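Local coordinates for protein metazoan TIR-STING fusion (Crassostrea gigas, PDB 6WT6) that is of undescribed function but fuses a TIR domain to a STING ligand-binding domain in one chain and is found paired with a second copy of itself, at residues 31-37 / 58-64; 120-124 / 137-143; 172-176 / 305-309. One frame throughout, in Å; residues are numbered along the deposited sequence.

Contact 1: 31-37 / 58-64; sequences YHAFISY and FTCCFAE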
loop_
_atom_site.group_PDB
_atom_site.type_symbol
_atom_site.label_atom_id
_atom_site.label_comp_id
_atom_site.label_asym_id
_atom_site.label_seq_id
_atom_site.Cartn_x
_atom_site.Cartn_y
_atom_site.Cartn_z
ATOM N N TYR A 31 24.501 4.702 -12.218
ATOM C CA TYR A 31 24.998 5.958 -11.673
ATOM C C TYR A 31 25.207 5.815 -10.173
ATOM O O TYR A 31 24.456 5.112 -9.494
ATOM C CB TYR A 31 24.038 7.132 -11.926
ATOM C CG TYR A 31 23.559 7.278 -13.349
ATOM C CD1 TYR A 31 24.419 7.701 -14.352
ATOM C CD2 TYR A 31 22.236 7.019 -13.684
ATOM C CE1 TYR A 31 23.980 7.846 -15.656
ATOM C CE2 TYR A 31 21.787 7.162 -14.983
ATOM C CZ TYR A 31 22.664 7.574 -15.966
ATOM O OH TYR A 31 22.217 7.715 -17.261
ATOM N N HIS A 32 26.232 6.502 -9.662
ATOM C CA HIS A 32 26.411 6.585 -8.216
ATOM C C HIS A 32 25.373 7.503 -7.583
ATOM O O HIS A 32 24.885 7.228 -6.481
ATOM C CB HIS A 32 27.822 7.071 -7.877
ATOM C CG HIS A 32 28.896 6.068 -8.165
ATOM N ND1 HIS A 32 29.517 5.974 -9.391
ATOM C CD2 HIS A 32 29.457 5.116 -7.384
ATOM C CE1 HIS A 32 30.414 5.005 -9.355
ATOM N NE2 HIS A 32 30.398 4.468 -8.148
ATOM N N ALA A 33 25.027 8.599 -8.254
ATOM C CA ALA A 33 24.115 9.568 -7.669
ATOM C C ALA A 33 23.288 10.243 -8.753
ATOM O O ALA A 33 23.807 10.596 -9.815
ATOM C CB ALA A 33 24.871 10.624 -6.856
ATOM N N PHE A 34 21.999 10.408 -8.476
ATOM C CA PHE A 34 21.127 11.258 -9.271
ATOM C C PHE A 34 20.966 12.583 -8.544
ATOM O O PHE A 34 20.599 12.610 -7.366
ATOM C CB PHE A 34 19.759 10.612 -9.497
ATOM C CG PHE A 34 18.757 11.524 -10.157
ATOM C CD1 PHE A 34 18.846 11.809 -11.511
ATOM C CD2 PHE A 34 17.722 12.088 -9.428
ATOM C CE1 PHE A 34 17.925 12.646 -12.123
ATOM C CE2 PHE A 34 16.797 12.925 -10.036
ATOM C CZ PHE A 34 16.901 13.202 -11.386
ATOM N N ILE A 35 21.253 13.673 -9.244
ATOM C CA ILE A 35 21.129 15.014 -8.689
ATOM C C ILE A 35 19.748 15.545 -9.058
ATOM O O ILE A 35 19.489 15.884 -10.216
ATOM C CB ILE A 35 22.249 15.931 -9.193
ATOM C CG1 ILE A 35 23.597 15.434 -8.673
ATOM C CG2 ILE A 35 22.005 17.370 -8.766
ATOM C CD1 ILE A 35 24.771 16.255 -9.127
ATOM N N SER A 36 18.855 15.598 -8.072
ATOM C CA SER A 36 17.506 16.117 -8.250
ATOM C C SER A 36 17.496 17.589 -7.856
ATOM O O SER A 36 17.771 17.930 -6.701
ATOM C CB SER A 36 16.503 15.325 -7.413
ATOM O OG SER A 36 15.176 15.745 -7.667
ATOM N N TYR A 37 17.177 18.455 -8.814
ATOM C CA TYR A 37 17.206 19.891 -8.592
ATOM C C TYR A 37 16.034 20.538 -9.313
ATOM O O TYR A 37 15.482 19.983 -10.266
ATOM C CB TYR A 37 18.528 20.507 -9.067
ATOM C CG TYR A 37 18.776 20.361 -10.555
ATOM C CD1 TYR A 37 19.236 19.161 -11.090
ATOM C CD2 TYR A 37 18.562 21.423 -11.422
ATOM C CE1 TYR A 37 19.463 19.025 -12.449
ATOM C CE2 TYR A 37 18.790 21.297 -12.777
ATOM C CZ TYR A 37 19.238 20.100 -13.287
ATOM O OH TYR A 37 19.465 19.976 -14.638
ATOM N N PHE A 58 33.118 9.587 -9.233
ATOM C CA PHE A 58 31.755 9.080 -9.278
ATOM C C PHE A 58 31.076 9.455 -10.593
ATOM O O PHE A 58 31.358 10.496 -11.192
ATOM C CB PHE A 58 30.945 9.618 -8.097
ATOM C CG PHE A 58 31.496 9.234 -6.755
ATOM C CD1 PHE A 58 31.091 8.065 -6.132
ATOM C CD2 PHE A 58 32.426 10.040 -6.117
ATOM C CE1 PHE A 58 31.600 7.706 -4.896
ATOM C CE2 PHE A 58 32.942 9.686 -4.882
ATOM C CZ PHE A 58 32.526 8.519 -4.270
ATOM N N THR A 59 30.175 8.583 -11.041
ATOM C CA THR A 59 29.372 8.809 -12.237
ATOM C C THR A 59 27.971 9.237 -11.815
ATOM O O THR A 59 27.299 8.519 -11.067
ATOM C CB THR A 59 29.312 7.552 -13.105
ATOM O OG1 THR A 59 30.595 7.320 -13.700
ATOM C CG2 THR A 59 28.269 7.702 -14.202
ATOM N N CYS A 60 27.533 10.397 -12.293
ATOM C CA CYS A 60 26.263 10.970 -11.879
ATOM C C CYS A 60 25.323 11.130 -13.066
ATOM O O CYS A 60 25.735 11.097 -14.229
ATOM C CB CYS A 60 26.462 12.328 -11.196
ATOM S SG CYS A 60 27.250 12.249 -9.580
ATOM N N CYS A 61 24.043 11.303 -12.746
ATOM C CA CYS A 61 22.996 11.587 -13.720
ATOM C C CYS A 61 22.506 13.009 -13.486
ATOM O O CYS A 61 22.036 13.334 -12.390
ATOM C CB CYS A 61 21.844 10.588 -13.601
ATOM S SG CYS A 61 20.431 10.920 -14.687
ATOM N N PHE A 62 22.617 13.850 -14.514
ATOM C CA PHE A 62 22.290 15.268 -14.420
ATOM C C PHE A 62 21.284 15.611 -15.510
ATOM O O PHE A 62 21.561 15.405 -16.696
ATOM C CB PHE A 62 23.553 16.124 -14.554
ATOM C CG PHE A 62 23.377 17.547 -14.107
ATOM C CD1 PHE A 62 23.256 17.850 -12.763
ATOM C CD2 PHE A 62 23.352 18.581 -15.027
ATOM C CE1 PHE A 62 23.101 19.157 -12.345
ATOM C CE2 PHE A 62 23.198 19.892 -14.614
ATOM C CZ PHE A 62 23.074 20.180 -13.270
ATOM N N ALA A 63 20.127 16.145 -15.107
ATOM C CA ALA A 63 19.007 16.336 -16.027
ATOM C C ALA A 63 19.408 17.156 -17.249
ATOM O O ALA A 63 19.229 16.719 -18.392
ATOM C CB ALA A 63 17.839 16.998 -15.293
ATOM N N GLU A 64 19.959 18.353 -17.019
ATOM C CA GLU A 64 20.343 19.240 -18.117
ATOM C C GLU A 64 21.242 18.537 -19.126
ATOM O O GLU A 64 21.059 18.678 -20.341
ATOM C CB GLU A 64 21.050 20.478 -17.562
ATOM C CG GLU A 64 21.719 21.348 -18.613
ATOM C CD GLU A 64 22.775 22.269 -18.020
ATOM O OE1 GLU A 64 23.845 21.768 -17.609
ATOM O OE2 GLU A 64 22.533 23.494 -17.963
#
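Tyr31 lays one face of its ring under Cys61: CB stands almost on the ring normal, 3.6 Å from the Tyr31 centroid. Cys61 SG, swung opposite the backbone N (chi1 176°), hangs over the same ring and also meets the edge of Phe34, 3.7 Å from CD1. His32 is met at right angles instead. The edge of Phe58 points at its face in a T-shaped pair, planes 87° apart, while Thr59 N donates to His32 ND1 at 3.2 Å from outside the ring plane. His32 NE2 has its own partner, Pro23 O, so both ring nitrogens are engaged. From there the parallel strands 31-36 and 60-62 run on, joined by the bonds Cys61 N to Ala33 O (3.0 Å) and Ile35 N to Cys61 O (3.3 Å); with helix 43-56 they form a beta-alpha-beta unit of the flavodoxin-like TIR fold. Beyond the last pair the rings of Tyr37 and Phe62 lie nearly parallel in an offset stack, centroids 4.8 Å apart, Tyr37 CE1 over the rim of Phe62. Tyr37 OH passes this ring to accept from Glu64 N (2.9 Å) in the first turn of helix 63-66, and Glu64 turns its carboxylate to Arg47.

Contact 2: 120-124 / 137-143; sequences LVPVL and LRPLTCI
Ile143 bonds through its backbone to Pro122 and Leu124, the polar part of this contact. Ile143 N donates to Pro122 O at 3.0 Å, and Ile143 O receives Leu124 N at 3.1 Å. One residue thus bonds to the two neighbours of Val123, the pattern of a parallel bridge. Within this chain's sheet 120-124 is an outermost strand; its other side is bonded to strand 84-91, so residues Cys142 and Ile143 run along the remaining edge. Strand 120-124 is the last in the chain of the parallel TIR sheet, and 137-143 belongs to the loop between it and helix 153-159.

The rest is apolar. Cys142 CB meets both Pro122 CB and Leu124 CD1, 3.6 Å from each. Its SG lies opposite the carbonyl carbon (chi1 -37°), which sets the sulfur beside the CB-CG side of the proline, 3.8 Å from Pro122 CB. Leu124 brings a single branch, CD1, to the cysteine, and Leu133 of the intervening loop packs on both Leu124 and Cys142. Further back along the strand, one methyl does the touching: Leu120 CD1 meets both Leu140 CD1, at 3.7 Å, and Leu137 CD2, at 4.0 Å. Leu137 approaches at about a right angle, Leu140 at a slant. Val109 also packs on Leu120 and Leu137, extending the leucine cluster. Ile143 CD1 meets Val121 CG1 at 4.3 Å on the face that carries Val121 and Val123, and both side chains also touch helix 153-159. Arg138 and Pro139, at the bend of the loop, keep clear of the strand and pack against Pro139 and Arg138 of the second subunit.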
loop_
_atom_site.group_PDB
_atom_site.type_symbol
_atom_site.label_atom_id
_atom_site.label_comp_id
_atom_site.label_asym_id
_atom_site.label_seq_id
_atom_site.Cartn_x
_atom_site.Cartn_y
_atom_site.Cartn_z
ATOM N N LEU A 120 18.782 8.485 0.258
ATOM C CA LEU A 120 18.647 9.932 0.138
ATOM C C LEU A 120 19.864 10.657 0.699
ATOM O O LEU A 120 20.428 10.271 1.725
ATOM C CB LEU A 120 17.380 10.408 0.850
ATOM C CG LEU A 120 16.062 10.254 0.082
ATOM C CD1 LEU A 120 14.871 10.583 0.969
ATOM C CD2 LEU A 120 16.052 11.137 -1.160
ATOM N N VAL A 121 20.275 11.710 -0.001
ATOM C CA VAL A 121 21.328 12.613 0.453
ATOM C C VAL A 121 20.778 14.034 0.378
ATOM O O VAL A 121 20.942 14.708 -0.651
ATOM C CB VAL A 121 22.607 12.456 -0.386
ATOM C CG1 VAL A 121 23.688 13.414 0.104
ATOM C CG2 VAL A 121 23.104 11.021 -0.328
ATOM N N PRO A 122 20.103 14.521 1.423
ATOM C CA PRO A 122 19.533 15.879 1.386
ATOM C C PRO A 122 20.622 16.929 1.553
ATOM O O PRO A 122 21.339 16.943 2.555
ATOM C CB PRO A 122 18.557 15.886 2.572
ATOM C CG PRO A 122 18.378 14.440 2.958
ATOM C CD PRO A 122 19.670 13.775 2.613
ATOM N N VAL A 123 20.739 17.818 0.568
ATOM C CA VAL A 123 21.717 18.900 0.585
ATOM C C VAL A 123 20.961 20.198 0.832
ATOM O O VAL A 123 20.196 20.660 -0.026
ATOM C CB VAL A 123 22.524 18.963 -0.718
ATOM C CG1 VAL A 123 23.520 20.106 -0.664
ATOM C CG2 VAL A 123 23.239 17.648 -0.951
ATOM N N LEU A 124 21.176 20.790 2.003
ATOM C CA LEU A 124 20.448 21.978 2.420
ATOM C C LEU A 124 21.249 23.231 2.080
ATOM O O LEU A 124 22.440 23.321 2.397
ATOM C CB LEU A 124 20.148 21.923 3.919
ATOM C CG LEU A 124 18.909 21.146 4.382
ATOM C CD1 LEU A 124 18.948 19.675 3.985
ATOM C CD2 LEU A 124 18.724 21.283 5.886
ATOM N N LEU A 137 11.595 14.051 5.482
ATOM C CA LEU A 137 13.015 14.369 5.376
ATOM C C LEU A 137 13.653 14.714 6.713
ATOM O O LEU A 137 14.879 14.619 6.839
ATOM C CB LEU A 137 13.223 15.529 4.407
ATOM C CG LEU A 137 12.728 15.286 2.985
ATOM C CD1 LEU A 137 12.983 16.514 2.124
ATOM C CD2 LEU A 137 13.398 14.050 2.400
ATOM N N ARG A 138 12.858 15.110 7.707
ATOM C CA ARG A 138 13.435 15.603 8.959
ATOM C C ARG A 138 14.319 14.581 9.666
ATOM O O ARG A 138 15.457 14.931 10.020
ATOM C CB ARG A 138 12.318 16.098 9.883
ATOM C CG ARG A 138 11.497 17.247 9.322
ATOM C CD ARG A 138 10.422 17.686 10.313
ATOM N NE ARG A 138 9.309 18.375 9.662
ATOM C CZ ARG A 138 8.195 18.750 10.283
ATOM N NH1 ARG A 138 8.043 18.502 11.576
ATOM N NH2 ARG A 138 7.232 19.370 9.613
ATOM N N PRO A 139 13.891 13.324 9.903
ATOM C CA PRO A 139 14.720 12.427 10.720
ATOM C C PRO A 139 15.795 11.695 9.933
ATOM O O PRO A 139 16.270 10.642 10.369
ATOM C CB PRO A 139 13.693 11.444 11.289
ATOM C CG PRO A 139 12.696 11.318 10.189
ATOM C CD PRO A 139 12.617 12.676 9.527
ATOM N N LEU A 140 16.195 12.238 8.785
ATOM C CA LEU A 140 17.108 11.551 7.879
ATOM C C LEU A 140 18.568 11.935 8.079
ATOM O O LEU A 140 19.430 11.383 7.388
ATOM C CB LEU A 140 16.710 11.818 6.424
ATOM C CG LEU A 140 15.322 11.357 5.978
ATOM C CD1 LEU A 140 15.152 11.547 4.481
ATOM C CD2 LEU A 140 15.077 9.907 6.369
ATOM N N THR A 141 18.867 12.850 9.005
ATOM C CA THR A 141 20.218 13.368 9.204
ATOM C C THR A 141 20.777 13.908 7.892
ATOM O O THR A 141 21.521 13.215 7.190
ATOM C CB THR A 141 21.148 12.295 9.786
ATOM O OG1 THR A 141 21.392 11.276 8.808
ATOM C CG2 THR A 141 20.531 11.664 11.027
ATOM N N CYS A 142 20.431 15.147 7.561
ATOM C CA CYS A 142 20.788 15.746 6.284
ATOM C C CYS A 142 22.180 16.377 6.358
ATOM O O CYS A 142 22.901 16.237 7.349
ATOM C CB CYS A 142 19.730 16.771 5.885
ATOM S SG CYS A 142 18.034 16.320 6.302
ATOM N N ILE A 143 22.573 17.081 5.298
ATOM C CA ILE A 143 23.854 17.785 5.267
ATOM C C ILE A 143 23.621 19.285 5.171
ATOM O O ILE A 143 23.129 19.786 4.160
ATOM C CB ILE A 143 24.745 17.299 4.103
ATOM C CG1 ILE A 143 25.130 15.834 4.304
ATOM C CG2 ILE A 143 25.987 18.177 3.985
ATOM C CD1 ILE A 143 26.037 15.286 3.226
#

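Contact 3: 172-176 / 305-309; sequences VGNLA and QSMRF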
loop_
_atom_site.group_PDB
_atom_site.type_symbol
_atom_site.label_atom_id
_atom_site.label_comp_id
_atom_site.label_asym_id
_atom_site.label_seq_id
_atom_site.Cartn_x
_atom_site.Cartn_y
_atom_site.Cartn_z
ATOM N N VAL A 172 10.422 -3.048 3.419
ATOM C CA VAL A 172 8.984 -2.977 3.190
ATOM C C VAL A 172 8.416 -1.769 3.924
ATOM O O VAL A 172 8.618 -1.620 5.136
ATOM C CB VAL A 172 8.286 -4.270 3.644
ATOM C CG1 VAL A 172 6.794 -4.196 3.368
ATOM C CG2 VAL A 172 8.908 -5.467 2.952
ATOM N N GLY A 173 7.706 -0.913 3.193
ATOM C CA GLY A 173 6.942 0.165 3.790
ATOM C C GLY A 173 5.571 -0.317 4.231
ATOM O O GLY A 173 5.265 -1.510 4.231
ATOM N N ASN A 174 4.730 0.640 4.615
ATOM C CA ASN A 174 3.385 0.291 5.055
ATOM C C ASN A 174 2.562 -0.214 3.874
ATOM O O ASN A 174 2.513 0.420 2.816
ATOM C CB ASN A 174 2.700 1.490 5.715
ATOM C CG ASN A 174 1.446 1.093 6.491
ATOM O OD1 ASN A 174 1.235 -0.081 6.799
ATOM N ND2 ASN A 174 0.610 2.076 6.811
ATOM N N LEU A 175 1.927 -1.372 4.057
ATOM C CA LEU A 175 1.111 -2.012 3.033
ATOM C C LEU A 175 -0.374 -1.702 3.169
ATOM O O LEU A 175 -1.134 -1.971 2.229
ATOM C CB LEU A 175 1.307 -3.541 3.078
ATOM C CG LEU A 175 2.722 -4.091 2.888
ATOM C CD1 LEU A 175 2.812 -5.548 3.327
ATOM C CD2 LEU A 175 3.145 -3.947 1.432
ATOM N N ALA A 176 -0.796 -1.127 4.301
ATOM C CA ALA A 176 -2.218 -1.014 4.616
ATOM C C ALA A 176 -2.995 -0.294 3.518
ATOM O O ALA A 176 -3.997 -0.809 3.009
ATOM C CB ALA A 176 -2.398 -0.296 5.955
ATOM N N GLN A 305 1.419 -5.090 10.126
ATOM C CA GLN A 305 0.912 -4.712 8.809
ATOM C C GLN A 305 -0.535 -5.152 8.623
ATOM O O GLN A 305 -1.361 -4.395 8.096
ATOM C CB GLN A 305 1.789 -5.315 7.710
ATOM C CG GLN A 305 3.217 -4.786 7.662
ATOM C CD GLN A 305 3.373 -3.550 6.800
ATOM O OE1 GLN A 305 2.393 -2.900 6.436
ATOM N NE2 GLN A 305 4.616 -3.226 6.456
ATOM N N SER A 306 -0.868 -6.370 9.059
ATOM C CA SER A 306 -2.209 -6.892 8.819
ATOM C C SER A 306 -3.259 -6.220 9.701
ATOM O O SER A 306 -4.434 -6.168 9.319
ATOM C CB SER A 306 -2.226 -8.410 9.019
ATOM O OG SER A 306 -1.824 -8.760 10.327
ATOM N N MET A 307 -2.872 -5.712 10.880
ATOM C CA MET A 307 -3.822 -4.956 11.696
ATOM C C MET A 307 -3.993 -3.525 11.194
ATOM O O MET A 307 -5.079 -2.952 11.329
ATOM C CB MET A 307 -3.392 -4.942 13.167
ATOM C CG MET A 307 -3.447 -6.308 13.847
ATOM S SD MET A 307 -4.871 -7.290 13.323
ATOM C CE MET A 307 -6.191 -6.477 14.181
ATOM N N ARG A 308 -2.937 -2.931 10.634
ATOM C CA ARG A 308 -3.084 -1.652 9.953
ATOM C C ARG A 308 -3.990 -1.790 8.739
ATOM O O ARG A 308 -4.875 -0.955 8.517
ATOM C CB ARG A 308 -1.716 -1.108 9.544
ATOM C CG ARG A 308 -0.902 -0.536 10.681
ATOM C CD ARG A 308 0.519 -0.291 10.229
ATOM N NE ARG A 308 1.300 0.418 11.235
ATOM C CZ ARG A 308 2.606 0.631 11.147
ATOM N NH1 ARG A 308 3.283 0.182 10.097
ATOM N NH2 ARG A 308 3.235 1.289 12.110
ATOM N N PHE A 309 -3.780 -2.842 7.941
ATOM C CA PHE A 309 -4.680 -3.123 6.828
ATOM C C PHE A 309 -6.110 -3.302 7.321
ATOM O O PHE A 309 -7.052 -2.726 6.761
ATOM C CB PHE A 309 -4.214 -4.370 6.074
ATOM C CG PHE A 309 -5.281 -4.980 5.195
ATOM C CD1 PHE A 309 -5.682 -4.350 4.018
ATOM C CD2 PHE A 309 -5.886 -6.175 5.543
ATOM C CE1 PHE A 309 -6.659 -4.913 3.210
ATOM C CE2 PHE A 309 -6.865 -6.739 4.740
ATOM C CZ PHE A 309 -7.253 -6.104 3.571
#
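The N-terminal end of helix 176-204 in the STING ligand-binding domain is tied here to helix 299-319 by Gln305, whose amide grips the backbone before the first turn. Gln305 NE2 donates to Gly173 O at 2.9 Å, coming from above the carbonyl plane, and Gln305 OE1 accepts from Leu175 N, also at 2.9 Å, through a nearly straight bond (169°). A bend at chi2 (-88°) folds the glutamine chain back so that the amide lies along 173-175 and spans Asn174. Held at both ends, the amide cannot flip without losing both bonds. Val172 CG1 closes on its nitrogen, 3.9 Å from Gln305 NE2, and the Leu175 side chain crosses the glutamine at about a right angle.

Asn174 provides a weak capping bond at the start of helix 176-204. With CG opposite the backbone N, its OD1 turns toward Ala176 N at 3.4 Å. That places Asn174 OD1 3.1 Å from Gln305 OE1, two acceptors with no bond between them; each has an N-H of the helix start to face, which probably eases the repulsion. Arg308, one turn after Gln305, extends past the asparagine so that its CD sits 3.5 Å from Asn174 OD1, and its NE goes on to Leu106 O of the second subunit. The guanidinium is steeply turned against the asparagine amide, 68° between planes. Ala176 presses its methyl onto the turn of helix 299-319, CB 3.5 Å from Phe309 N and 3.7 Å from Arg308 CB, while its O lies near the ring edge of Phe309. Phe179 and Ala180 of helix 176-204 also touch the Phe309 side chain. Leu175 reaches helix 284-291 in its own chain and Trp181 of the second subunit.

Contacts 1 and 2 work on one parallel sheet of the TIR domain, toward opposite ends of its strand order, contact 1 pairing 60-62 with 31-36 and contact 2 lying on 120-124; their centres are about 17 Å apart, and helix 153-159 packs on both. Contact 3 lies in the STING domain, its centre about 25 Å from that of contact 2. All three are largely buried. Contact 1 mixes strand bonds with aromatic and sulfur packing; contact 2 has no aromatic ring and packs leucines, an isoleucine, a proline and a cysteine. Contact 3 joins a helix start to another helix through one glutamine amide bonded to backbone, beside a capping asparagine. Contacts 2 and 3 reach the second subunit, contact 3 also by an arginine hydrogen bond.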